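Local coordinates for protein periplasmic beta-glucosidase (Pseudomonas aeruginosa, PDB 6R5T) that probably hydrolyses terminal, non-reducing beta-D-glucosyl residues of beta-glucosides in the periplasm, releasing beta-D-glucose, as a family 3 glycoside hydrolase, at residues L659-A664 against L698-S703; M200-L205 against V670-G675; I129-R134 against Y577-N582; L624-E629 against F714-G719. The protein carries 1 engineered substitution. All blocks are in the same frame, centred on the assembly; numbering follows the deposited sequence.

Contact 1 (L659-A664 against L698-S703); sequences LQDPVA and LKFYDS. With MG (magnesium ion), chain F.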
# COMPACT_ATOMS: atom_id res chain seq x y z
N LEU A 659 -24.41 6.05 -1.55
CA LEU A 659 -24.68 7.06 -0.50
C LEU A 659 -23.38 7.77 -0.13
O LEU A 659 -22.34 7.11 -0.04
CB LEU A 659 -25.23 6.37 0.75
CG LEU A 659 -26.70 6.00 0.69
CD1 LEU A 659 -27.17 5.47 2.02
CD2 LEU A 659 -27.56 7.17 0.29
N GLN A 660 -23.50 9.05 0.18
CA GLN A 660 -22.41 9.77 0.84
C GLN A 660 -22.97 10.38 2.13
O GLN A 660 -24.10 10.92 2.10
CB GLN A 660 -21.79 10.86 -0.02
CG GLN A 660 -20.61 11.56 0.65
CD GLN A 660 -20.10 12.73 -0.16
OE1 GLN A 660 -20.73 13.15 -1.12
NE2 GLN A 660 -18.92 13.24 0.21
N ASP A 661 -22.16 10.34 3.18
CA ASP A 661 -22.46 11.04 4.45
C ASP A 661 -21.45 12.17 4.58
O ASP A 661 -20.33 11.93 5.02
CB ASP A 661 -22.33 10.04 5.59
CG ASP A 661 -22.63 10.60 6.97
OD1 ASP A 661 -22.92 11.83 7.04
OD2 ASP A 661 -22.51 9.83 7.94
N PRO A 662 -21.75 13.37 4.04
CA PRO A 662 -20.71 14.37 3.86
C PRO A 662 -20.19 15.03 5.13
O PRO A 662 -19.18 15.74 5.02
CB PRO A 662 -21.39 15.39 2.94
CG PRO A 662 -22.86 15.25 3.29
CD PRO A 662 -23.04 13.76 3.44
N VAL A 663 -20.88 14.88 6.27
CA VAL A 663 -20.40 15.45 7.54
C VAL A 663 -20.55 14.36 8.58
O VAL A 663 -21.66 13.88 8.81
CB VAL A 663 -21.18 16.71 7.97
CG1 VAL A 663 -20.67 17.17 9.33
CG2 VAL A 663 -21.09 17.80 6.92
N ALA A 664 -19.47 13.93 9.18
CA ALA A 664 -19.51 12.81 10.12
C ALA A 664 -18.37 12.92 11.11
O ALA A 664 -17.44 13.70 10.88
CB ALA A 664 -19.50 11.48 9.40
N LEU A 698 -27.18 3.78 6.67
CA LEU A 698 -26.52 5.07 6.97
C LEU A 698 -25.50 4.96 8.11
O LEU A 698 -24.77 5.90 8.36
CB LEU A 698 -27.60 6.09 7.37
CG LEU A 698 -28.84 6.16 6.48
CD1 LEU A 698 -29.83 7.19 7.04
CD2 LEU A 698 -28.49 6.47 5.04
N LYS A 699 -25.41 3.81 8.78
CA LYS A 699 -24.56 3.71 9.98
C LYS A 699 -23.11 3.37 9.59
O LYS A 699 -22.84 2.82 8.53
CB LYS A 699 -25.07 2.56 10.85
CG LYS A 699 -26.46 2.77 11.39
CD LYS A 699 -26.74 2.05 12.68
CE LYS A 699 -28.00 2.58 13.33
NZ LYS A 699 -28.30 1.92 14.62
N PHE A 700 -22.22 3.72 10.47
CA PHE A 700 -20.79 3.44 10.35
C PHE A 700 -20.23 3.27 11.75
O PHE A 700 -20.78 3.76 12.78
CB PHE A 700 -20.08 4.58 9.61
CG PHE A 700 -20.03 5.87 10.37
CD1 PHE A 700 -21.14 6.72 10.44
CD2 PHE A 700 -18.87 6.26 11.02
CE1 PHE A 700 -21.09 7.91 11.17
CE2 PHE A 700 -18.82 7.45 11.72
CZ PHE A 700 -19.93 8.27 11.81
N TYR A 701 -19.08 2.62 11.77
CA TYR A 701 -18.27 2.47 13.00
C TYR A 701 -17.41 3.70 13.20
O TYR A 701 -16.56 4.06 12.34
CB TYR A 701 -17.40 1.21 12.96
CG TYR A 701 -18.20 -0.06 13.00
CD1 TYR A 701 -18.67 -0.55 14.20
CD2 TYR A 701 -18.57 -0.70 11.83
CE1 TYR A 701 -19.43 -1.71 14.24
CE2 TYR A 701 -19.36 -1.83 11.86
CZ TYR A 701 -19.76 -2.35 13.07
OH TYR A 701 -20.51 -3.49 13.11
N ASP A 702 -17.58 4.36 14.34
CA ASP A 702 -16.76 5.55 14.66
C ASP A 702 -15.44 5.11 15.31
O ASP A 702 -15.09 3.90 15.27
CB ASP A 702 -17.57 6.56 15.48
CG ASP A 702 -17.77 6.15 16.92
OD1 ASP A 702 -17.21 5.13 17.34
OD2 ASP A 702 -18.48 6.91 17.63
N SER A 703 -14.66 6.08 15.80
CA SER A 703 -13.29 5.82 16.32
C SER A 703 -13.35 4.84 17.50
O SER A 703 -12.36 4.14 17.73
CB SER A 703 -12.57 7.08 16.74
OG SER A 703 -12.33 7.89 15.62
MG MG F . -23.50 13.10 8.62
O HOH W 1 -24.35 8.40 9.74
O HOH W 2 -22.91 11.51 9.91
O HOH W 3 -23.94 14.48 7.09
O HOH W 4 -25.51 12.47 8.61
O HOH W 5 -24.05 14.43 10.19
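Leu659 meets Leu698 and Asp661 meets Phe700 across backbones that stand 7.6 Å apart at Asp661 and Leu698 (CA to CA), too far for strand pairing, in the fibronectin type III-like domain, where a metal-binding turn follows strand 651-660. Asp661 has CG anti to its own N (chi1 -179°), which swings the carboxylate to the metal. OD1 alone binds, at 2.1 Å from the magnesium ion; Val663 O lies 2.0 Å from it, and four waters bring the ligands to six. OD2 turns to the other segment. It shares water 1 with Leu698 O, each oxygen 2.9 Å from the water, and also touches water 2, a metal ligand. Its salt bridge goes to Arg668. The Phe700 ring stands across the carboxylate, planes 71° apart, with CE1 4.0 Å from Asp661 OD2 and CZ 4.0 Å from Ala664 CB; water 1 lies in the ring plane at its edge. Leu659 and Leu698 meet through their methyl tips, but Leu659 has two conformers and the approach is doubtfully short. One-oxygen binding divides the work: OD1 serves the metal, while OD2, probably polarised by Arg668, reaches the metal site through water 2 and segment 698-703 through water 1.

Contact 2 (M200-L205 against V670-G675); sequences MFQDYL and VKELRG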
# COMPACT_ATOMS: atom_id res chain seq x y z
N MET A 200 -11.40 -2.10 9.50
CA MET A 200 -11.64 -3.55 9.60
C MET A 200 -13.15 -3.80 9.74
O MET A 200 -13.75 -4.60 8.99
CB MET A 200 -10.84 -4.10 10.79
CG MET A 200 -10.63 -5.54 10.73
SD MET A 200 -9.82 -6.09 12.27
CE MET A 200 -8.22 -5.32 12.23
N PHE A 201 -13.79 -3.12 10.70
CA PHE A 201 -15.21 -3.37 10.99
C PHE A 201 -16.14 -2.88 9.89
O PHE A 201 -17.13 -3.56 9.56
CB PHE A 201 -15.57 -2.78 12.36
CG PHE A 201 -15.23 -3.73 13.48
CD1 PHE A 201 -13.95 -3.89 13.91
CD2 PHE A 201 -16.16 -4.67 13.90
CE1 PHE A 201 -13.63 -4.80 14.91
CE2 PHE A 201 -15.83 -5.63 14.84
CZ PHE A 201 -14.57 -5.66 15.37
N GLN A 202 -15.86 -1.71 9.33
CA GLN A 202 -16.76 -1.11 8.33
C GLN A 202 -16.61 -1.81 6.98
O GLN A 202 -17.63 -2.06 6.30
CB GLN A 202 -16.45 0.38 8.16
CG GLN A 202 -17.47 1.09 7.31
CD GLN A 202 -18.81 1.26 8.01
OE1 GLN A 202 -18.92 1.19 9.22
NE2 GLN A 202 -19.82 1.59 7.24
N ASP A 203 -15.37 -2.12 6.58
CA ASP A 203 -15.13 -2.48 5.16
C ASP A 203 -14.72 -3.95 4.98
O ASP A 203 -15.08 -4.52 3.93
CB ASP A 203 -14.02 -1.61 4.58
CG ASP A 203 -14.37 -0.13 4.53
OD1 ASP A 203 -15.58 0.19 4.43
OD2 ASP A 203 -13.43 0.65 4.54
N TYR A 204 -13.96 -4.55 5.88
CA TYR A 204 -13.31 -5.85 5.57
C TYR A 204 -14.02 -7.01 6.25
O TYR A 204 -14.08 -8.07 5.63
CB TYR A 204 -11.84 -5.81 5.96
CG TYR A 204 -10.96 -5.18 4.93
CD1 TYR A 204 -10.78 -3.80 4.84
CD2 TYR A 204 -10.33 -5.96 3.97
CE1 TYR A 204 -9.97 -3.25 3.87
CE2 TYR A 204 -9.51 -5.43 3.00
CZ TYR A 204 -9.36 -4.05 2.93
OH TYR A 204 -8.57 -3.53 1.93
N LEU A 205 -14.57 -6.83 7.44
CA LEU A 205 -15.20 -7.95 8.17
C LEU A 205 -16.63 -8.27 7.71
O LEU A 205 -17.03 -9.41 7.85
CB LEU A 205 -15.17 -7.69 9.67
CG LEU A 205 -13.80 -7.78 10.32
CD1 LEU A 205 -13.88 -7.26 11.76
CD2 LEU A 205 -13.28 -9.20 10.28
N VAL A 670 -16.36 9.04 -0.32
CA VAL A 670 -17.04 9.96 -1.27
C VAL A 670 -18.33 9.31 -1.81
O VAL A 670 -19.29 10.06 -2.07
CB VAL A 670 -16.10 10.39 -2.39
CG1 VAL A 670 -14.94 11.19 -1.83
CG2 VAL A 670 -15.64 9.20 -3.21
N LYS A 671 -18.35 7.98 -1.89
CA LYS A 671 -19.54 7.19 -2.27
C LYS A 671 -19.41 5.82 -1.65
O LYS A 671 -18.27 5.29 -1.58
CB LYS A 671 -19.54 6.86 -3.78
CG LYS A 671 -19.86 8.04 -4.63
CD LYS A 671 -20.15 7.66 -6.02
CE LYS A 671 -20.68 8.85 -6.77
NZ LYS A 671 -19.73 9.99 -6.74
N GLU A 672 -20.54 5.19 -1.34
CA GLU A 672 -20.55 3.81 -0.87
C GLU A 672 -21.75 3.11 -1.53
O GLU A 672 -22.86 3.65 -1.43
CB GLU A 672 -20.68 3.71 0.65
CG GLU A 672 -19.47 4.23 1.41
CD GLU A 672 -19.48 3.90 2.90
OE1 GLU A 672 -20.31 4.53 3.59
OE2 GLU A 672 -18.68 3.03 3.38
N LEU A 673 -21.56 2.00 -2.22
CA LEU A 673 -22.70 1.28 -2.83
C LEU A 673 -23.71 0.88 -1.73
O LEU A 673 -23.29 0.27 -0.73
CB LEU A 673 -22.22 0.06 -3.56
CG LEU A 673 -23.26 -0.68 -4.38
CD1 LEU A 673 -23.65 0.11 -5.61
CD2 LEU A 673 -22.70 -2.02 -4.79
N ARG A 674 -24.98 1.16 -1.98
CA ARG A 674 -26.04 0.77 -1.03
C ARG A 674 -27.23 0.16 -1.77
O ARG A 674 -28.19 -0.19 -1.11
CB ARG A 674 -26.49 1.93 -0.14
CG ARG A 674 -25.49 2.31 0.93
CD ARG A 674 -25.34 1.19 1.91
NE ARG A 674 -24.48 1.53 3.01
CZ ARG A 674 -23.22 1.22 3.12
NH1 ARG A 674 -22.59 0.60 2.13
NH2 ARG A 674 -22.59 1.50 4.26
N GLY A 675 -27.17 -0.06 -3.07
CA GLY A 675 -28.21 -0.83 -3.74
C GLY A 675 -27.91 -0.94 -5.21
O GLY A 675 -27.07 -0.17 -5.72
O HOH W 6 -19.89 1.42 4.69
O HOH W 7 -15.97 2.76 4.30
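Gln202 and Arg674 approach each other through bends at the same torsion, chi2, of 71° in the glutamine and -65° in the arginine; each turns its polar end into the gap between helix and strand. Gln202 NE2 stops 4.1 Å from Arg674 NH2, near the guanidinium plane at its edge, and a solvent molecule joins the two donors. Water 6 accepts from Gln202 NE2 at 2.6 Å and from Arg674 NH2 at 2.7 Å, lying in the guanidinium plane. It also donates to Glu672 OE2, at a separation too short to be trusted in detail. The other end of the amide is fixed by Tyr701, whose N reaches Gln202 OE1.

The contact joins two domains: helix 197-204 belongs to the N-terminal TIM-barrel domain and strand 672-681 to the fibronectin type III-like domain. The axes of the local segments 200-204 and 672-675 approach to 12.5 Å, with 64° between their directions, a gap that waters 6 and 7 bridge. Arg674 and Gly675 both face Leu657, forming a classic beta bulge.

Asp203 OD1 and Glu672 OE2 lie 4.3 Å apart, with water 7 touching both. If both acids are ionised they would repel; at Glu672 this would be offset by Arg668, in a salt bridge to OE1, and more weakly by Arg674, whose NH2 lies 3.9 Å from Glu672 OE1, well out of the guanidinium plane and acting through charge alone; at Asp203 a long, weak pair joins OD2 to Arg131. Arg674 itself is held by NH1 donating to Leu673 O at 3.0 Å, above the carbonyl plane, and by NE donating to Asp697 O.

Contact 3 (I129-R134 against Y577-N582); sequences ITRDAR and YYNHLN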
# COMPACT_ATOMS: atom_id res chain seq x y z
N ILE A 129 -12.30 -8.89 0.74
CA ILE A 129 -12.28 -7.63 -0.03
C ILE A 129 -10.90 -7.47 -0.64
O ILE A 129 -9.87 -7.63 0.06
CB ILE A 129 -12.61 -6.48 0.93
CG1 ILE A 129 -14.06 -6.63 1.39
CG2 ILE A 129 -12.35 -5.11 0.37
CD1 ILE A 129 -15.06 -6.50 0.30
N THR A 130 -10.85 -7.02 -1.90
CA THR A 130 -9.57 -6.80 -2.60
C THR A 130 -9.50 -5.39 -3.20
O THR A 130 -10.30 -5.05 -4.05
CB THR A 130 -9.32 -7.83 -3.69
OG1 THR A 130 -10.41 -7.80 -4.61
CG2 THR A 130 -9.17 -9.21 -3.06
N ARG A 131 -8.55 -4.61 -2.69
CA ARG A 131 -8.28 -3.25 -3.20
C ARG A 131 -6.90 -3.17 -3.89
O ARG A 131 -6.55 -2.06 -4.41
CB ARG A 131 -8.33 -2.25 -2.06
CG ARG A 131 -9.72 -2.08 -1.47
CD ARG A 131 -9.70 -1.14 -0.28
NE ARG A 131 -11.08 -0.84 0.12
CZ ARG A 131 -11.41 -0.20 1.22
NH1 ARG A 131 -10.46 0.27 2.04
NH2 ARG A 131 -12.67 0.05 1.46
N ASP A 132 -6.16 -4.26 -3.94
CA ASP A 132 -4.78 -4.27 -4.49
C ASP A 132 -4.75 -5.28 -5.61
O ASP A 132 -4.67 -6.47 -5.38
CB ASP A 132 -3.76 -4.58 -3.41
CG ASP A 132 -2.31 -4.38 -3.84
OD1 ASP A 132 -1.98 -4.63 -5.04
OD2 ASP A 132 -1.54 -3.91 -2.94
N ALA A 133 -4.76 -4.76 -6.84
CA ALA A 133 -4.82 -5.60 -8.05
C ALA A 133 -3.59 -6.51 -8.20
O ALA A 133 -3.63 -7.43 -9.01
CB ALA A 133 -4.97 -4.69 -9.26
N ARG A 134 -2.48 -6.26 -7.51
CA ARG A 134 -1.26 -7.10 -7.69
C ARG A 134 -1.45 -8.51 -7.12
O ARG A 134 -0.78 -9.44 -7.56
CB ARG A 134 -0.08 -6.46 -6.97
CG ARG A 134 0.31 -5.11 -7.53
CD ARG A 134 1.41 -4.49 -6.70
NE ARG A 134 0.89 -3.99 -5.44
CZ ARG A 134 1.61 -3.31 -4.57
NH1 ARG A 134 2.89 -3.09 -4.76
NH2 ARG A 134 1.06 -2.89 -3.46
N TYR A 577 -9.57 2.54 -5.65
CA TYR A 577 -10.89 1.94 -5.41
C TYR A 577 -11.87 3.08 -5.27
O TYR A 577 -11.49 4.18 -4.85
CB TYR A 577 -10.84 1.04 -4.16
CG TYR A 577 -10.27 1.66 -2.91
CD1 TYR A 577 -8.90 1.69 -2.67
CD2 TYR A 577 -11.09 2.22 -1.93
CE1 TYR A 577 -8.37 2.20 -1.50
CE2 TYR A 577 -10.58 2.72 -0.75
CZ TYR A 577 -9.21 2.74 -0.53
OH TYR A 577 -8.70 3.21 0.65
N TYR A 578 -13.15 2.83 -5.52
CA TYR A 578 -14.13 3.92 -5.72
C TYR A 578 -14.57 4.55 -4.38
O TYR A 578 -14.86 5.74 -4.36
CB TYR A 578 -15.34 3.44 -6.53
CG TYR A 578 -16.36 2.78 -5.65
CD1 TYR A 578 -16.24 1.46 -5.24
CD2 TYR A 578 -17.41 3.53 -5.13
CE1 TYR A 578 -17.14 0.89 -4.36
CE2 TYR A 578 -18.31 2.97 -4.25
CZ TYR A 578 -18.17 1.66 -3.85
OH TYR A 578 -18.98 1.15 -2.89
N ASN A 579 -14.57 3.79 -3.30
CA ASN A 579 -15.09 4.26 -1.98
C ASN A 579 -13.93 4.73 -1.13
O ASN A 579 -13.74 4.26 0.03
CB ASN A 579 -15.97 3.20 -1.33
CG ASN A 579 -15.30 1.85 -1.18
OD1 ASN A 579 -14.40 1.48 -1.94
ND2 ASN A 579 -15.77 1.05 -0.21
N HIS A 580 -13.15 5.62 -1.70
CA HIS A 580 -12.02 6.27 -1.00
C HIS A 580 -12.49 7.51 -0.27
O HIS A 580 -13.59 8.03 -0.49
CB HIS A 580 -10.92 6.57 -2.02
CG HIS A 580 -11.33 7.47 -3.14
ND1 HIS A 580 -11.46 8.84 -3.00
CD2 HIS A 580 -11.76 7.19 -4.40
CE1 HIS A 580 -11.86 9.35 -4.16
NE2 HIS A 580 -12.10 8.40 -4.98
N LEU A 581 -11.61 8.02 0.58
CA LEU A 581 -11.91 9.27 1.33
C LEU A 581 -11.53 10.49 0.49
O LEU A 581 -10.70 10.40 -0.48
CB LEU A 581 -11.17 9.27 2.66
CG LEU A 581 -11.41 8.08 3.59
CD1 LEU A 581 -10.77 8.30 4.94
CD2 LEU A 581 -12.89 7.75 3.74
N ASN A 582 -12.11 11.64 0.81
CA ASN A 582 -11.95 12.82 -0.04
C ASN A 582 -10.54 13.42 0.10
O ASN A 582 -10.06 13.99 -0.83
CB ASN A 582 -13.07 13.84 0.27
CG ASN A 582 -13.31 14.80 -0.86
OD1 ASN A 582 -13.26 14.40 -2.03
ND2 ASN A 582 -13.56 16.06 -0.50
O HOH W 8 -12.91 -0.75 -1.97
O HOH W 9 -14.97 -1.77 0.28
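The guanidinium of Arg131 lies flat on one face of the Tyr577 ring, planes 5° apart and centres 4.1 Å apart, where the N-terminal and C-terminal hydrolase domains meet. Tyr577 CE2 covers the middle of the guanidinium, while Arg131 CD sits 3.6 Å from the ring centroid, almost on the ring normal. The stack is therefore offset: a CH-pi contact occupies the ring centre, and the cation-pi contact from CZ falls to one side, 31° off the normal. An extended run from CG to NE lays the arginine over the tyrosine. Asn579 crosses at about a right angle, its amide plane 87° from the guanidinium. It is linked by two waters: water 8 accepts from Arg131 NE at 2.8 Å and donates to Asn579 OD1 at 2.7 Å, while water 9 accepts from Arg131 NH2 at 3.2 Å and from Asn579 ND2 at 3.0 Å. At the far end of the ring, Tyr577 OH bonds to Glu185 of the second subunit. The buried charge of Arg131 is thus met by a pi face and ordered water, with a long, weak pair to Asp203.

Contact 4 (L624-E629 against F714-G719); sequences LRLSSE and FKVFVG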
# COMPACT_ATOMS: atom_id res chain seq x y z
N LEU A 624 -33.41 11.61 -10.65
CA LEU A 624 -33.59 10.92 -9.37
C LEU A 624 -34.57 11.71 -8.50
O LEU A 624 -34.42 12.94 -8.40
CB LEU A 624 -32.23 10.86 -8.68
CG LEU A 624 -32.24 10.29 -7.27
CD1 LEU A 624 -32.73 8.87 -7.21
CD2 LEU A 624 -30.87 10.43 -6.66
N ARG A 625 -35.51 11.00 -7.91
CA ARG A 625 -36.49 11.62 -6.98
C ARG A 625 -36.51 10.83 -5.67
O ARG A 625 -36.65 9.60 -5.69
CB ARG A 625 -37.84 11.69 -7.70
CG ARG A 625 -37.83 12.60 -8.93
CD ARG A 625 -37.70 14.09 -8.61
NE ARG A 625 -37.72 15.04 -9.74
CZ ARG A 625 -36.65 15.72 -10.22
NH1 ARG A 625 -35.44 15.55 -9.69
NH2 ARG A 625 -36.79 16.55 -11.24
N LEU A 626 -36.45 11.53 -4.53
CA LEU A 626 -36.58 10.90 -3.21
C LEU A 626 -38.01 11.13 -2.70
O LEU A 626 -38.58 12.20 -2.99
CB LEU A 626 -35.57 11.51 -2.25
CG LEU A 626 -34.12 11.47 -2.69
CD1 LEU A 626 -33.22 12.04 -1.59
CD2 LEU A 626 -33.72 10.05 -3.04
N SER A 627 -38.52 10.18 -1.93
CA SER A 627 -39.92 10.19 -1.42
C SER A 627 -40.08 11.31 -0.38
O SER A 627 -41.21 11.77 -0.19
CB SER A 627 -40.32 8.87 -0.86
OG SER A 627 -39.45 8.49 0.16
N SER A 628 -39.01 11.76 0.27
CA SER A 628 -39.07 12.95 1.14
C SER A 628 -37.68 13.55 1.34
O SER A 628 -36.68 12.89 1.04
CB SER A 628 -39.77 12.70 2.46
OG SER A 628 -38.98 12.00 3.38
N GLU A 629 -37.68 14.75 1.88
CA GLU A 629 -36.46 15.53 2.14
C GLU A 629 -35.95 15.21 3.54
O GLU A 629 -34.83 15.59 3.81
CB GLU A 629 -36.76 17.01 1.97
CG GLU A 629 -36.90 17.41 0.50
CD GLU A 629 -36.86 18.90 0.21
OE1 GLU A 629 -36.12 19.65 0.91
OE2 GLU A 629 -37.57 19.32 -0.74
N PHE A 714 -27.58 13.36 4.03
CA PHE A 714 -27.05 12.24 3.21
C PHE A 714 -27.30 12.57 1.76
O PHE A 714 -28.36 13.11 1.42
CB PHE A 714 -27.72 10.93 3.59
CG PHE A 714 -27.31 10.46 4.94
CD1 PHE A 714 -27.99 10.90 6.07
CD2 PHE A 714 -26.23 9.62 5.12
CE1 PHE A 714 -27.59 10.49 7.32
CE2 PHE A 714 -25.80 9.25 6.39
CZ PHE A 714 -26.50 9.67 7.49
N LYS A 715 -26.35 12.21 0.91
CA LYS A 715 -26.48 12.41 -0.54
C LYS A 715 -26.69 11.03 -1.14
O LYS A 715 -25.95 10.07 -0.80
CB LYS A 715 -25.23 13.06 -1.16
CG LYS A 715 -24.93 14.44 -0.63
CD LYS A 715 -23.76 15.10 -1.36
CE LYS A 715 -23.96 16.60 -1.34
NZ LYS A 715 -22.82 17.32 -1.95
N VAL A 716 -27.68 10.92 -2.00
CA VAL A 716 -28.08 9.69 -2.71
C VAL A 716 -27.69 9.88 -4.16
O VAL A 716 -28.13 10.85 -4.78
CB VAL A 716 -29.59 9.42 -2.57
CG1 VAL A 716 -29.93 8.15 -3.31
CG2 VAL A 716 -30.01 9.32 -1.11
N PHE A 717 -26.83 9.01 -4.68
CA PHE A 717 -26.35 9.07 -6.08
C PHE A 717 -26.89 7.86 -6.83
O PHE A 717 -26.90 6.75 -6.28
CB PHE A 717 -24.85 8.98 -6.21
CG PHE A 717 -24.08 10.02 -5.47
CD1 PHE A 717 -23.87 9.88 -4.12
CD2 PHE A 717 -23.53 11.09 -6.15
CE1 PHE A 717 -23.11 10.82 -3.47
CE2 PHE A 717 -22.80 12.05 -5.48
CZ PHE A 717 -22.63 11.93 -4.12
N VAL A 718 -27.41 8.09 -8.03
CA VAL A 718 -27.80 6.99 -8.92
C VAL A 718 -27.14 7.17 -10.26
O VAL A 718 -26.98 8.31 -10.72
CB VAL A 718 -29.34 6.86 -9.01
CG1 VAL A 718 -29.71 5.81 -10.00
CG2 VAL A 718 -29.91 6.52 -7.63
N GLY A 719 -26.72 6.07 -10.85
CA GLY A 719 -26.21 6.07 -12.22
C GLY A 719 -25.86 4.66 -12.66
O GLY A 719 -26.10 3.68 -11.95
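Leu624 points its CB toward Val716 and Val718, and CG follows anti to the backbone N (chi1 174°), carrying the branch straight at the opposing strand. CD1 goes to Val718 CG2 at 3.7 Å, the two side chains crossing at about a right angle. CD2 lies 3.3 Å from Val716 O, 4.2 Å from Val716 CG1 and 4.1 Å from Val718 CG2, so one leucine spans two valines. Leu626 continues the row, with CD2 4.2 Å from Val716 CB. The backbone spacing excludes strand pairing: Leu624 CA to Val718 CA is 7.0 Å and Leu626 CA to Val716 CA is 8.6 Å. Strands 619-626 and 712-719 belong to different sheets and meet through side chains. Alternation along segment 714-719 fits as well, since Val716 and Val718 face the leucines while Lys715 and Phe717 point away. Such an aliphatic layer between two sheets is the core of a beta sandwich, here the fibronectin type III-like domain. Leu624 and Leu626 also rest on Ala639 of strand 636-645, while in the facing sheet strand 712-719 lies between strands 651-660 and 725-732, with Val716 touching Leu659 and Phe730, and Val718 touching Val655.

How the contacts relate
Contacts 1, 2 and 4 each place one segment in the same sheet, in which strand 651-660 lies between 672-681 and 712-719: Leu659 N is 2.9 Å from Glu672 O, and Gln660 N is 2.8 Å from Lys715 O. Arg668 bridges contacts 1 and 2 by pairing with Asp661 and Glu672, and the Glu672 side chain is about 10 Å from the magnesium ion. Contact 3, its centre 11 Å from that of contact 2, joins it through Leu673 N and Tyr578 OH, 2.8 Å apart. Contact 4 is about 25 Å from contact 3 between centres. No segment holds a glycan-pocket residue, though Arg137 follows shortly after segment 129-134. Contacts 1 and 3 both touch the second subunit.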